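Local coordinates for protein oxaloacetate acetyl hydrolase (Cryphonectria parasitica, PDB 3LYE) that is an enzyme built on a TIM-barrel fold of parallel strands and helices, four chains making up its assembly, at residues I166-A171 against L196-R201. Numbering follows the deposited sequence.
Sequences IARTDA and LLEGFR
Arg168 and Leu196 pair as parallel strand neighbours, and three backbone bonds fix the register: Leu196 N to Ala167 O (2.8 Å), Thr169 N to Leu196 O (2.9 Å) and Glu198 N to Thr169 O (3.1 Å). The close-packed part is this strand pairing and the apolar side chains on it. Ile166 CG2 meets Leu196 CB at 3.7 Å, while the aliphatic stem of Arg168 runs alongside Leu196. Because Arg168 is extended (chi1 166°, CG anti to the backbone N), its guanidinium is carried past Leu196 to Glu198. There the carboxylate stacks over one guanidinium face, the planes 16° apart; Arg168 NH1 and Glu198 OE1, 3.8 Å apart, make only a long charge pair to which no N-H points. This side is partly exposed, and a water links the same two atoms, weakly at NH1. Asp170 grips the guanidinium side-on, OD2 accepting from NE and OD1 from NH2, each at 2.9 Å, and two nitrogens so held restrain its rotation. Lys137 also pairs with Asp170 OD1, and Asn221 bonds Glu198 OE1. Where the backbones part, Asp170 CA and Glu198 CA standing 5.5 Å apart, a second water bridges Thr169 O and Glu198 O. Thr169 OG1 accepts from Ala171 N in an ST turn and bonds Asp124. Helix 177-189 connects strands 164-169 and 194-197 and packs on Thr169 and Leu197, a beta-alpha-beta unit of the barrel, while Leu196 reaches strand 219-223.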
loop_
_atom_site.group_PDB
_atom_site.type_symbol
_atom_site.label_atom_id
_atom_site.label_comp_id
_atom_site.label_asym_id
_atom_site.label_seq_id
_atom_site.Cartn_x
_atom_site.Cartn_y
_atom_site.Cartn_z
ATOM N N ILE A 166 -12.814 -21.948 -7.050
ATOM C CA ILE A 166 -12.780 -23.164 -6.275
ATOM C C ILE A 166 -13.597 -22.959 -5.032
ATOM O O ILE A 166 -13.352 -22.047 -4.232
ATOM C CB ILE A 166 -11.328 -23.528 -5.880
ATOM C CG1 ILE A 166 -10.459 -23.744 -7.116
ATOM C CG2 ILE A 166 -11.301 -24.746 -4.922
ATOM C CD1 ILE A 166 -9.055 -23.097 -6.989
ATOM N N ALA A 167 -14.622 -23.801 -4.883
ATOM C CA ALA A 167 -15.497 -23.766 -3.729
ATOM C C ALA A 167 -14.920 -24.657 -2.656
ATOM O O ALA A 167 -14.874 -25.869 -2.822
ATOM C CB ALA A 167 -16.913 -24.235 -4.087
ATOM N N ARG A 168 -14.505 -24.053 -1.559
ATOM C CA ARG A 168 -13.941 -24.783 -0.425
ATOM C C ARG A 168 -14.945 -24.897 0.715
ATOM O O ARG A 168 -15.652 -23.934 1.014
ATOM C CB ARG A 168 -12.709 -24.030 0.117
ATOM C CG ARG A 168 -12.231 -24.509 1.492
ATOM C CD ARG A 168 -10.916 -23.881 1.850
ATOM N NE ARG A 168 -10.699 -23.956 3.280
ATOM C CZ ARG A 168 -9.547 -23.677 3.870
ATOM N NH1 ARG A 168 -8.488 -23.360 3.144
ATOM N NH2 ARG A 168 -9.442 -23.739 5.187
ATOM N N THR A 169 -14.999 -26.083 1.323
ATOM C CA THR A 169 -15.855 -26.304 2.462
ATOM C C THR A 169 -14.968 -26.829 3.585
ATOM O O THR A 169 -14.180 -27.766 3.421
ATOM C CB THR A 169 -17.081 -27.229 2.257
ATOM O OG1 THR A 169 -17.782 -27.345 3.503
ATOM C CG2 THR A 169 -16.720 -28.581 1.797
ATOM N N ASP A 170 -15.155 -26.200 4.726
ATOM C CA ASP A 170 -14.459 -26.522 5.956
ATOM C C ASP A 170 -15.446 -27.186 6.919
ATOM O O ASP A 170 -15.182 -27.265 8.109
ATOM C CB ASP A 170 -13.973 -25.231 6.592
ATOM C CG ASP A 170 -12.733 -24.704 5.934
ATOM O OD1 ASP A 170 -11.676 -25.315 6.150
ATOM O OD2 ASP A 170 -12.807 -23.699 5.208
ATOM N N ALA A 171 -16.562 -27.692 6.397
ATOM C CA ALA A 171 -17.586 -28.327 7.227
ATOM C C ALA A 171 -17.350 -29.762 7.721
ATOM O O ALA A 171 -18.126 -30.246 8.542
ATOM C CB ALA A 171 -18.926 -28.306 6.474
ATOM N N LEU A 196 -13.291 -28.153 -3.243
ATOM C CA LEU A 196 -12.216 -28.427 -2.299
ATOM C C LEU A 196 -12.835 -28.784 -0.950
ATOM O O LEU A 196 -13.461 -27.960 -0.297
ATOM C CB LEU A 196 -11.286 -27.211 -2.153
ATOM C CG LEU A 196 -10.346 -27.128 -0.939
ATOM C CD1 LEU A 196 -9.601 -28.400 -0.695
ATOM C CD2 LEU A 196 -9.398 -25.932 -1.136
ATOM N N LEU A 197 -12.716 -30.060 -0.587
ATOM C CA LEU A 197 -13.193 -30.565 0.686
ATOM C C LEU A 197 -11.883 -30.506 1.506
ATOM O O LEU A 197 -10.957 -31.275 1.278
ATOM C CB LEU A 197 -13.774 -31.969 0.543
ATOM C CG LEU A 197 -14.631 -32.442 1.723
ATOM C CD1 LEU A 197 -15.440 -33.671 1.371
ATOM C CD2 LEU A 197 -13.775 -32.705 2.958
ATOM N N GLU A 198 -11.828 -29.577 2.438
ATOM C CA GLU A 198 -10.631 -29.363 3.289
ATOM C C GLU A 198 -10.513 -30.290 4.462
ATOM O O GLU A 198 -11.473 -30.611 5.135
ATOM C CB GLU A 198 -10.682 -27.941 3.859
ATOM C CG GLU A 198 -9.531 -27.484 4.766
ATOM C CD GLU A 198 -8.202 -27.374 4.043
ATOM O OE1 GLU A 198 -8.206 -27.166 2.812
ATOM O OE2 GLU A 198 -7.157 -27.489 4.721
ATOM N N GLY A 199 -9.305 -30.747 4.697
ATOM C CA GLY A 199 -9.061 -31.603 5.834
ATOM C C GLY A 199 -9.528 -33.031 5.885
ATOM O O GLY A 199 -10.055 -33.469 6.918
ATOM N N PHE A 200 -9.285 -33.791 4.831
ATOM C CA PHE A 200 -9.696 -35.181 4.833
ATOM C C PHE A 200 -9.040 -35.881 6.027
ATOM O O PHE A 200 -7.897 -35.566 6.410
ATOM C CB PHE A 200 -9.233 -35.889 3.569
ATOM C CG PHE A 200 -9.957 -35.462 2.328
ATOM C CD1 PHE A 200 -11.284 -35.775 2.162
ATOM C CD2 PHE A 200 -9.308 -34.786 1.317
ATOM C CE1 PHE A 200 -11.970 -35.408 1.017
ATOM C CE2 PHE A 200 -9.990 -34.406 0.169
ATOM C CZ PHE A 200 -11.319 -34.725 0.018
ATOM N N ARG A 201 -9.753 -36.836 6.603
ATOM C CA ARG A 201 -9.242 -37.588 7.744
ATOM C C ARG A 201 -8.539 -38.859 7.273
ATOM O O ARG A 201 -7.775 -39.449 8.015
ATOM C CB ARG A 201 -10.371 -37.892 8.735
ATOM C CG ARG A 201 -10.769 -36.638 9.517
ATOM C CD ARG A 201 -11.934 -36.820 10.491
ATOM N NE ARG A 201 -11.935 -35.767 11.512
ATOM C CZ ARG A 201 -12.307 -34.506 11.294
ATOM N NH1 ARG A 201 -12.269 -33.618 12.280
ATOM N NH2 ARG A 201 -12.727 -34.127 10.093
HETATM O O HOH W 1 -7.297 -24.704 1.058
HETATM O O HOH W 2 -13.987 -29.743 5.448
#